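Local coordinates for complement factor MASP-3 (Homo sapiens, PDB 3DEM), which probably acts as a serine protease of the complement system, using its CUB1-EGF-CUB2 region to interact with mannan-binding lectin and ficolins, at residues G10-P15 and V27-T32; D57-E62 and I97-D102; N206-D211 and R272-A277. All blocks are in the same frame, centred on the assembly; numbering follows the deposited sequence.

Contact 1: G10-P15 and V27-T32; sequences GQIQSP and VTWNIT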
loop_
_atom_site.group_PDB
_atom_site.type_symbol
_atom_site.label_atom_id
_atom_site.label_comp_id
_atom_site.label_asym_id
_atom_site.label_seq_id
_atom_site.Cartn_x
_atom_site.Cartn_y
_atom_site.Cartn_z
ATOM N N GLY A 10 -12.748 -0.864 -8.480
ATOM C CA GLY A 10 -14.034 -1.037 -9.147
ATOM C C GLY A 10 -14.964 -1.999 -8.440
ATOM O O GLY A 10 -14.548 -2.722 -7.547
ATOM N N GLN A 11 -16.230 -1.996 -8.849
ATOM C CA GLN A 11 -17.246 -2.893 -8.312
ATOM C C GLN A 11 -17.843 -3.709 -9.441
ATOM O O GLN A 11 -17.984 -3.225 -10.561
ATOM C CB GLN A 11 -18.388 -2.109 -7.664
ATOM C CG GLN A 11 -18.006 -1.201 -6.512
ATOM C CD GLN A 11 -19.228 -0.564 -5.856
ATOM O OE1 GLN A 11 -19.285 0.654 -5.665
ATOM N NE2 GLN A 11 -20.218 -1.388 -5.521
ATOM N N ILE A 12 -18.220 -4.942 -9.139
ATOM C CA ILE A 12 -18.863 -5.808 -10.119
ATOM C C ILE A 12 -20.000 -6.572 -9.453
ATOM O O ILE A 12 -19.864 -7.032 -8.321
ATOM C CB ILE A 12 -17.860 -6.809 -10.716
ATOM C CG1 ILE A 12 -16.815 -6.086 -11.564
ATOM C CG2 ILE A 12 -18.569 -7.842 -11.561
ATOM C CD1 ILE A 12 -15.622 -6.959 -11.900
ATOM N N GLN A 13 -21.119 -6.694 -10.159
ATOM C CA GLN A 13 -22.280 -7.431 -9.676
ATOM C C GLN A 13 -22.719 -8.415 -10.739
ATOM O O GLN A 13 -22.419 -8.239 -11.919
ATOM C CB GLN A 13 -23.452 -6.479 -9.404
ATOM C CG GLN A 13 -23.126 -5.287 -8.525
ATOM C CD GLN A 13 -24.245 -4.275 -8.488
ATOM O OE1 GLN A 13 -25.198 -4.351 -9.272
ATOM N NE2 GLN A 13 -24.143 -3.318 -7.574
ATOM N N SER A 14 -23.445 -9.447 -10.324
ATOM C CA SER A 14 -24.087 -10.353 -11.268
ATOM C C SER A 14 -25.256 -9.643 -11.950
ATOM O O SER A 14 -25.850 -8.720 -11.380
ATOM C CB SER A 14 -24.593 -11.596 -10.540
ATOM O OG SER A 14 -25.346 -11.225 -9.401
ATOM N N PRO A 15 -25.587 -10.064 -13.180
ATOM C CA PRO A 15 -26.762 -9.523 -13.858
ATOM C C PRO A 15 -27.999 -9.648 -12.975
ATOM O O PRO A 15 -28.271 -10.728 -12.439
ATOM C CB PRO A 15 -26.910 -10.424 -15.086
ATOM C CG PRO A 15 -25.549 -10.950 -15.337
ATOM C CD PRO A 15 -24.876 -11.061 -13.999
ATOM N N VAL A 27 -21.176 -13.567 -18.448
ATOM C CA VAL A 27 -20.543 -12.261 -18.512
ATOM C C VAL A 27 -19.099 -12.374 -18.048
ATOM O O VAL A 27 -18.809 -13.006 -17.033
ATOM C CB VAL A 27 -21.291 -11.233 -17.636
ATOM C CG1 VAL A 27 -20.750 -9.824 -17.875
ATOM C CG2 VAL A 27 -22.793 -11.288 -17.914
ATOM N N THR A 28 -18.198 -11.770 -18.809
ATOM C CA THR A 28 -16.789 -11.741 -18.454
ATOM C C THR A 28 -16.342 -10.303 -18.216
ATOM O O THR A 28 -16.659 -9.411 -18.999
ATOM C CB THR A 28 -15.920 -12.378 -19.558
ATOM O OG1 THR A 28 -16.222 -13.775 -19.660
ATOM C CG2 THR A 28 -14.434 -12.210 -19.249
ATOM N N TRP A 29 -15.626 -10.078 -17.121
ATOM C CA TRP A 29 -15.004 -8.783 -16.862
ATOM C C TRP A 29 -13.495 -8.942 -16.898
ATOM O O TRP A 29 -12.944 -9.743 -16.152
ATOM C CB TRP A 29 -15.406 -8.243 -15.487
ATOM C CG TRP A 29 -16.863 -7.960 -15.351
ATOM C CD1 TRP A 29 -17.506 -6.804 -15.685
ATOM C CD2 TRP A 29 -17.863 -8.843 -14.834
ATOM N NE1 TRP A 29 -18.847 -6.916 -15.415
ATOM C CE2 TRP A 29 -19.093 -8.156 -14.889
ATOM C CE3 TRP A 29 -17.843 -10.150 -14.336
ATOM C CZ2 TRP A 29 -20.291 -8.731 -14.463
ATOM C CZ3 TRP A 29 -19.035 -10.717 -13.910
ATOM C CH2 TRP A 29 -20.239 -10.009 -13.976
ATOM N N ASN A 30 -12.830 -8.181 -17.761
ATOM C CA ASN A 30 -11.372 -8.174 -17.789
ATOM C C ASN A 30 -10.822 -6.967 -17.029
ATOM O O ASN A 30 -11.166 -5.825 -17.330
ATOM C CB ASN A 30 -10.847 -8.197 -19.229
ATOM C CG ASN A 30 -11.043 -9.548 -19.906
ATOM O OD1 ASN A 30 -11.386 -10.536 -19.258
ATOM N ND2 ASN A 30 -10.820 -9.594 -21.217
ATOM N N ILE A 31 -9.984 -7.228 -16.033
ATOM C CA ILE A 31 -9.406 -6.160 -15.223
ATOM C C ILE A 31 -7.903 -6.063 -15.440
ATOM O O ILE A 31 -7.163 -6.999 -15.155
ATOM C CB ILE A 31 -9.665 -6.382 -13.723
ATOM C CG1 ILE A 31 -11.159 -6.582 -13.456
ATOM C CG2 ILE A 31 -9.126 -5.215 -12.914
ATOM C CD1 ILE A 31 -11.454 -7.115 -12.078
ATOM N N THR A 32 -7.455 -4.927 -15.952
ATOM C CA THR A 32 -6.032 -4.688 -16.132
ATOM C C THR A 32 -5.607 -3.479 -15.311
ATOM O O THR A 32 -6.263 -2.441 -15.335
ATOM C CB THR A 32 -5.668 -4.459 -17.618
ATOM O OG1 THR A 32 -6.061 -5.601 -18.389
ATOM C CG2 THR A 32 -4.164 -4.241 -17.784
#
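The indole of Trp29 is sandwiched between two aliphatic branches. On one face sits CG2 of Ile12, which lies 3.3 Å from the centroid of the six-membered ring and only 8° off the ring normal, a CH-pi contact aimed almost squarely at the ring centre. The opposite face is covered from within its own strand by CG1 of Val27, shifted toward the rim. The carbonyl oxygen of Gln13 approaches the ring obliquely, with O 3.4 Å from Trp29 CZ2.

Ile12 can use both of its branches here. A chi1 of -67° puts CG1 beside the backbone N and leaves CG2 anti to it; CG2 drops onto the benzene ring, while CG1 carries CD1 back along the indole to its root, 3.8 Å from Trp29 CB. That same CD1 reaches Ile31, where the two CD1 atoms of Ile12 and Ile31 are 4.2 Å apart. At the other end Pro15 and Val27 pass side by side, heading opposite ways, CG of Pro15 lying 3.8 Å from CG2 of Val27.

No hydrogen bond links 10-15 to 27-32, whose strand axes come no nearer than 9.8 Å. Each strand bonds within its own sheet instead: Ile12 makes backbone hydrogen bonds with Ala114, Trp29 with Ile97. Facing side chains between two separately bonded antiparallel sheets are the mark of a beta-sandwich, here the first CUB domain.

Contact 2: D57-E62 and I97-D102; sequences DYVKVE and ITFRSD. With CA (calcium ion), chain E.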
loop_
_atom_site.group_PDB
_atom_site.type_symbol
_atom_site.label_atom_id
_atom_site.label_comp_id
_atom_site.label_asym_id
_atom_site.label_seq_id
_atom_site.Cartn_x
_atom_site.Cartn_y
_atom_site.Cartn_z
ATOM N N ASP A 57 -23.574 -23.376 -12.210
ATOM C CA ASP A 57 -23.398 -21.935 -12.057
ATOM C C ASP A 57 -22.065 -21.662 -11.371
ATOM O O ASP A 57 -21.656 -22.405 -10.478
ATOM C CB ASP A 57 -24.548 -21.326 -11.253
ATOM C CG ASP A 57 -25.890 -21.486 -11.942
ATOM O OD1 ASP A 57 -25.925 -22.024 -13.068
ATOM O OD2 ASP A 57 -26.914 -21.076 -11.358
ATOM N N TYR A 58 -21.377 -20.604 -11.784
ATOM C CA TYR A 58 -20.076 -20.315 -11.199
ATOM C C TYR A 58 -19.555 -18.899 -11.413
ATOM O O TYR A 58 -19.970 -18.187 -12.332
ATOM C CB TYR A 58 -19.034 -21.316 -11.699
ATOM C CG TYR A 58 -18.794 -21.282 -13.189
ATOM C CD1 TYR A 58 -17.957 -20.329 -13.756
ATOM C CD2 TYR A 58 -19.390 -22.216 -14.031
ATOM C CE1 TYR A 58 -17.725 -20.298 -15.120
ATOM C CE2 TYR A 58 -19.160 -22.197 -15.395
ATOM C CZ TYR A 58 -18.326 -21.234 -15.930
ATOM O OH TYR A 58 -18.096 -21.204 -17.282
ATOM N N VAL A 59 -18.655 -18.500 -10.522
ATOM C CA VAL A 59 -17.831 -17.324 -10.722
ATOM C C VAL A 59 -16.393 -17.810 -10.829
ATOM O O VAL A 59 -15.834 -18.354 -9.876
ATOM C CB VAL A 59 -17.969 -16.301 -9.570
ATOM C CG1 VAL A 59 -16.937 -15.191 -9.719
ATOM C CG2 VAL A 59 -19.381 -15.717 -9.526
ATOM N N LYS A 60 -15.808 -17.636 -12.006
ATOM C CA LYS A 60 -14.469 -18.125 -12.291
ATOM C C LYS A 60 -13.497 -16.947 -12.324
ATOM O O LYS A 60 -13.715 -15.967 -13.045
ATOM C CB LYS A 60 -14.475 -18.847 -13.638
ATOM C CG LYS A 60 -13.192 -19.562 -14.008
ATOM C CD LYS A 60 -13.328 -20.192 -15.392
ATOM C CE LYS A 60 -12.179 -21.139 -15.701
ATOM N NZ LYS A 60 -12.377 -21.883 -16.988
ATOM N N VAL A 61 -12.432 -17.036 -11.536
ATOM C CA VAL A 61 -11.417 -15.988 -11.496
ATOM C C VAL A 61 -10.106 -16.533 -12.035
ATOM O O VAL A 61 -9.570 -17.512 -11.505
ATOM C CB VAL A 61 -11.193 -15.468 -10.060
ATOM C CG1 VAL A 61 -10.149 -14.359 -10.048
ATOM C CG2 VAL A 61 -12.511 -14.984 -9.453
ATOM N N GLU A 62 -9.585 -15.908 -13.084
ATOM C CA GLU A 62 -8.404 -16.441 -13.755
ATOM C C GLU A 62 -7.503 -15.365 -14.355
ATOM O O GLU A 62 -7.881 -14.197 -14.446
ATOM C CB GLU A 62 -8.826 -17.418 -14.856
ATOM C CG GLU A 62 -9.519 -16.748 -16.024
ATOM C CD GLU A 62 -10.272 -17.727 -16.904
ATOM O OE1 GLU A 62 -9.788 -18.866 -17.096
ATOM O OE2 GLU A 62 -11.352 -17.351 -17.408
ATOM N N ILE A 97 -12.704 -12.314 -14.899
ATOM C CA ILE A 97 -13.776 -12.865 -14.082
ATOM C C ILE A 97 -14.958 -13.223 -14.970
ATOM O O ILE A 97 -15.436 -12.389 -15.739
ATOM C CB ILE A 97 -14.247 -11.847 -13.016
ATOM C CG1 ILE A 97 -13.093 -11.473 -12.080
ATOM C CG2 ILE A 97 -15.426 -12.395 -12.213
ATOM C CD1 ILE A 97 -13.387 -10.277 -11.209
ATOM N N THR A 98 -15.424 -14.462 -14.864
ATOM C CA THR A 98 -16.597 -14.901 -15.607
ATOM C C THR A 98 -17.692 -15.397 -14.668
ATOM O O THR A 98 -17.460 -16.279 -13.839
ATOM C CB THR A 98 -16.242 -16.014 -16.622
ATOM O OG1 THR A 98 -15.339 -15.493 -17.602
ATOM C CG2 THR A 98 -17.496 -16.544 -17.325
ATOM N N PHE A 99 -18.878 -14.811 -14.788
ATOM C CA PHE A 99 -20.057 -15.356 -14.134
ATOM C C PHE A 99 -20.867 -16.135 -15.159
ATOM O O PHE A 99 -21.233 -15.600 -16.204
ATOM C CB PHE A 99 -20.916 -14.249 -13.520
ATOM C CG PHE A 99 -22.300 -14.704 -13.129
ATOM C CD1 PHE A 99 -22.502 -15.454 -11.979
ATOM C CD2 PHE A 99 -23.398 -14.384 -13.914
ATOM C CE1 PHE A 99 -23.772 -15.878 -11.622
ATOM C CE2 PHE A 99 -24.675 -14.804 -13.561
ATOM C CZ PHE A 99 -24.859 -15.549 -12.413
ATOM N N ARG A 100 -21.131 -17.404 -14.873
ATOM C CA ARG A 100 -21.946 -18.212 -15.762
ATOM C C ARG A 100 -23.155 -18.775 -15.042
ATOM O O ARG A 100 -23.059 -19.249 -13.912
ATOM C CB ARG A 100 -21.143 -19.365 -16.364
ATOM C CG ARG A 100 -21.918 -20.121 -17.437
ATOM C CD ARG A 100 -22.038 -21.595 -17.101
ATOM N NE ARG A 100 -22.877 -22.311 -18.056
ATOM C CZ ARG A 100 -23.147 -23.609 -17.978
ATOM N NH1 ARG A 100 -22.648 -24.333 -16.985
ATOM N NH2 ARG A 100 -23.920 -24.185 -18.890
ATOM N N SER A 101 -24.290 -18.731 -15.728
ATOM C CA SER A 101 -25.534 -19.271 -15.229
ATOM C C SER A 101 -26.045 -20.235 -16.294
ATOM O O SER A 101 -26.202 -19.852 -17.452
ATOM C CB SER A 101 -26.526 -18.126 -15.014
ATOM O OG SER A 101 -27.762 -18.588 -14.505
ATOM N N ASP A 102 -26.271 -21.494 -15.937
ATOM C CA ASP A 102 -26.751 -22.446 -16.940
ATOM C C ASP A 102 -28.242 -22.266 -17.228
ATOM O O ASP A 102 -28.828 -21.239 -16.883
ATOM C CB ASP A 102 -26.393 -23.898 -16.580
ATOM C CG ASP A 102 -26.998 -24.356 -15.267
ATOM O OD1 ASP A 102 -27.670 -23.552 -14.589
ATOM O OD2 ASP A 102 -26.795 -25.538 -14.911
HETATM CA CA CA E . -28.358 -22.664 -12.687
HETATM O O HOH W 1 -12.781 -15.101 -16.677
HETATM O O HOH W 2 -28.963 -20.832 -14.419
HETATM O O HOH W 3 -29.774 -21.995 -11.053
#
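Arg100 rides over the Tyr58 ring, its CB 3.7 Å from the ring centroid and 22° off the normal, nearer the rim than the middle. The ring is brought there by chi1 of 62°, which sets CG between the backbone N and the carbonyl carbon and turns the phenol across to the partner strand. The arginine chain, bent at chi2, stays on that face: CD comes down obliquely over the CE2 rim, Arg100 CD 3.4 Å from Tyr58 CE2, while the guanidinium plane is tilted 47° from the ring.

On the other side of the sheet, which faces strand 37-47, the surface is apolar, made of Val59, Val61, Ile97 and Phe99. Val59 splits its branches: CG2 is the bump that meets the edge of the Phe99 ring, 4.0 Å from CD1, and CG1 lies alongside CG2 of Ile97. Val61 continues the row more loosely against Ile97. From the facing sheet Phe43 and Phe46 press on Val59, and Leu41 on Val61 and Ile97.

Between the two layers of side chains the backbones run antiparallel, with Tyr58-Arg100 and Lys60-Thr98 as the hydrogen-bonded pairs. On the face that carries Tyr58, Lys60 and Thr98, water 1 bridges Glu62 OE2 and Thr98 OG1, the latter also bonded to Thr28.

At the end of the pair where 57-62 begins and 97-102 finishes, two carboxylates meet nearly perpendicularly round a calcium ion. Asp57 holds it with both oxygens, at 2.5 Å each, and Asp102 with OD1 alone, at 2.2 Å. The straight bond from Asp102 N to Asp57 OD1 (2.9 Å) ties the two ligands together, and Tyr21 bonds Asp57 OD2. Glu49, Ser104 and waters 2 and 3 complete the shell, the calcium site of a CUB domain.

Contact 3: N206-D211 and R272-A277; sequences NLQFED and RLSYRA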
loop_
_atom_site.group_PDB
_atom_site.type_symbol
_atom_site.label_atom_id
_atom_site.label_comp_id
_atom_site.label_asym_id
_atom_site.label_seq_id
_atom_site.Cartn_x
_atom_site.Cartn_y
_atom_site.Cartn_z
ATOM N N ASN A 206 59.515 -5.875 -6.859
ATOM C CA ASN A 206 59.114 -7.255 -6.645
ATOM C C ASN A 206 57.715 -7.295 -6.029
ATOM O O ASN A 206 57.394 -6.516 -5.133
ATOM C CB ASN A 206 60.144 -8.000 -5.787
ATOM C CG ASN A 206 61.550 -7.998 -6.413
ATOM O OD1 ASN A 206 61.717 -7.782 -7.624
ATOM N ND2 ASN A 206 62.565 -8.239 -5.584
ATOM N N LEU A 207 56.877 -8.191 -6.535
ATOM C CA LEU A 207 55.503 -8.301 -6.061
ATOM C C LEU A 207 55.304 -9.642 -5.393
ATOM O O LEU A 207 55.829 -10.657 -5.844
ATOM C CB LEU A 207 54.508 -8.171 -7.214
ATOM C CG LEU A 207 54.530 -6.892 -8.051
ATOM C CD1 LEU A 207 53.617 -7.042 -9.259
ATOM C CD2 LEU A 207 54.125 -5.686 -7.216
ATOM N N GLN A 208 54.524 -9.642 -4.323
ATOM C CA GLN A 208 54.318 -10.843 -3.543
ATOM C C GLN A 208 52.927 -10.875 -2.910
ATOM O O GLN A 208 52.618 -10.075 -2.032
ATOM C CB GLN A 208 55.397 -10.920 -2.475
ATOM C CG GLN A 208 55.197 -12.026 -1.500
ATOM C CD GLN A 208 56.491 -12.435 -0.853
ATOM O OE1 GLN A 208 57.346 -11.585 -0.550
ATOM N NE2 GLN A 208 56.662 -13.751 -0.644
ATOM N N PHE A 209 52.083 -11.793 -3.368
ATOM C CA PHE A 209 50.745 -11.935 -2.808
ATOM C C PHE A 209 50.797 -12.601 -1.439
ATOM O O PHE A 209 51.670 -13.437 -1.160
ATOM C CB PHE A 209 49.824 -12.701 -3.768
ATOM C CG PHE A 209 49.412 -11.897 -4.967
ATOM C CD1 PHE A 209 48.247 -11.142 -4.939
ATOM C CD2 PHE A 209 50.203 -11.867 -6.110
ATOM C CE1 PHE A 209 47.863 -10.378 -6.042
ATOM C CE2 PHE A 209 49.829 -11.106 -7.216
ATOM C CZ PHE A 209 48.657 -10.362 -7.178
ATOM N N GLU A 210 49.870 -12.211 -0.574
ATOM C CA GLU A 210 49.803 -12.795 0.759
ATOM C C GLU A 210 48.375 -12.859 1.293
ATOM O O GLU A 210 47.471 -12.213 0.761
ATOM C CB GLU A 210 50.722 -12.031 1.719
ATOM C CG GLU A 210 50.481 -10.544 1.718
ATOM C CD GLU A 210 51.654 -9.726 2.265
ATOM O OE1 GLU A 210 52.813 -10.203 2.243
ATOM O OE2 GLU A 210 51.413 -8.584 2.708
ATOM N N ASP A 211 48.193 -13.648 2.346
ATOM C CA ASP A 211 46.881 -13.908 2.954
ATOM C C ASP A 211 45.869 -14.467 1.948
ATOM O O ASP A 211 46.247 -15.148 0.997
ATOM C CB ASP A 211 46.346 -12.652 3.643
ATOM C CG ASP A 211 47.288 -12.126 4.712
ATOM O OD1 ASP A 211 48.053 -12.924 5.298
ATOM O OD2 ASP A 211 47.257 -10.904 4.966
ATOM N N ARG A 272 45.490 -9.434 -1.656
ATOM C CA ARG A 272 46.418 -8.512 -1.029
ATOM C C ARG A 272 47.819 -8.819 -1.540
ATOM O O ARG A 272 48.192 -9.977 -1.702
ATOM C CB ARG A 272 46.379 -8.667 0.494
ATOM C CG ARG A 272 47.571 -8.056 1.212
ATOM C CD ARG A 272 47.541 -8.331 2.703
ATOM N NE ARG A 272 48.813 -7.979 3.329
ATOM C CZ ARG A 272 48.953 -7.128 4.345
ATOM N NH1 ARG A 272 47.893 -6.534 4.888
ATOM N NH2 ARG A 272 50.160 -6.882 4.838
ATOM N N LEU A 273 48.596 -7.780 -1.802
ATOM C CA LEU A 273 49.984 -7.993 -2.149
ATOM C C LEU A 273 50.859 -6.986 -1.429
ATOM O O LEU A 273 50.395 -5.919 -1.005
ATOM C CB LEU A 273 50.198 -7.933 -3.670
ATOM C CG LEU A 273 50.025 -6.618 -4.432
ATOM C CD1 LEU A 273 51.271 -5.730 -4.286
ATOM C CD2 LEU A 273 49.736 -6.904 -5.894
ATOM N N SER A 274 52.123 -7.343 -1.266
ATOM C CA SER A 274 53.110 -6.390 -0.819
ATOM C C SER A 274 54.146 -6.259 -1.921
ATOM O O SER A 274 54.415 -7.214 -2.649
ATOM C CB SER A 274 53.766 -6.847 0.486
ATOM O OG SER A 274 54.468 -8.062 0.300
ATOM N N TYR A 275 54.719 -5.071 -2.054
ATOM C CA TYR A 275 55.771 -4.862 -3.030
ATOM C C TYR A 275 57.003 -4.309 -2.356
ATOM O O TYR A 275 56.914 -3.691 -1.300
ATOM C CB TYR A 275 55.312 -3.910 -4.140
ATOM C CG TYR A 275 55.276 -2.453 -3.733
ATOM C CD1 TYR A 275 56.436 -1.677 -3.737
ATOM C CD2 TYR A 275 54.089 -1.849 -3.351
ATOM C CE1 TYR A 275 56.413 -0.342 -3.362
ATOM C CE2 TYR A 275 54.052 -0.518 -2.978
ATOM C CZ TYR A 275 55.217 0.229 -2.984
ATOM O OH TYR A 275 55.191 1.552 -2.615
ATOM N N ARG A 276 58.146 -4.526 -2.992
ATOM C CA ARG A 276 59.428 -4.064 -2.495
ATOM C C ARG A 276 60.287 -3.669 -3.682
ATOM O O ARG A 276 60.416 -4.420 -4.643
ATOM C CB ARG A 276 60.123 -5.171 -1.698
ATOM C CG ARG A 276 59.450 -5.468 -0.381
ATOM C CD ARG A 276 59.915 -6.779 0.235
ATOM N NE ARG A 276 59.171 -7.049 1.463
ATOM C CZ ARG A 276 57.904 -7.450 1.493
ATOM N NH1 ARG A 276 57.239 -7.641 0.362
ATOM N NH2 ARG A 276 57.300 -7.661 2.655
ATOM N N ALA A 277 60.862 -2.478 -3.615
ATOM C CA ALA A 277 61.754 -2.008 -4.661
ATOM C C ALA A 277 63.181 -2.400 -4.333
ATOM O O ALA A 277 63.761 -1.890 -3.380
ATOM C CB ALA A 277 61.649 -0.503 -4.812
HETATM O O HOH W 4 57.219 -7.804 -2.268
HETATM O O HOH W 5 46.248 -12.167 -1.830
#
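Arg272 grips one oxygen of Glu210 side-on with two nitrogens: NE lies 2.7 Å and NH2 3.0 Å from OE2. The oxygen sits almost in the guanidinium plane and offers NE its anti lone pair. Asp211 adds a longer charge contact, its OD2 3.7 Å from Arg272 NE and well out of that plane. The other oxygen of Glu210 takes a weak bond from Ser274 OG, which also accepts a straight one from Arg276 NH1 at 2.8 Å.

Ser274 and Arg276 belong to the Asn206-Gln208 side of an antiparallel pair in the second CUB domain, with the salt bridges at its end; strand 272-277 runs between 175-179 and 205-209 in one sheet of the beta-sandwich. Water 4 joins the strands, donating to Asn206 O and Ser274 O and accepting from Arg276 NH1.

The other side is apolar and looks into the sandwich. CB of Leu273 lies over a face of the Phe209 ring, 4.2 Å from its centroid; chi1 of 68° and chi2 of 80° together bring CD2 to CZ of Phe209 and turn CD1 to Leu207. CD2 of Leu207 packs 3.7 Å from Tyr275 CB, and Ile197 of the facing sheet touches both Leu207 and Tyr275.

How the contacts relate
From the N terminus, contact 1 comes first, closing a short loop of 11 residues between 10-15 and 27-32 and pressing the two sheets of the first CUB domain together. Contact 2 follows, bringing 57-62 and 97-102 together across 34 residues within one of those sheets. The two touch, since strands 25-32 and 94-101 are neighbours in one sheet, and Pro15 packs on Phe99. Contact 3 closes the longest loop, 60 residues, in the second CUB domain. It lies on the opposite side of the chain's centre, its own centre about 71 Å from that of contact 1 and about 73 Å from that of contact 2. All three follow in series; none nests or crosses.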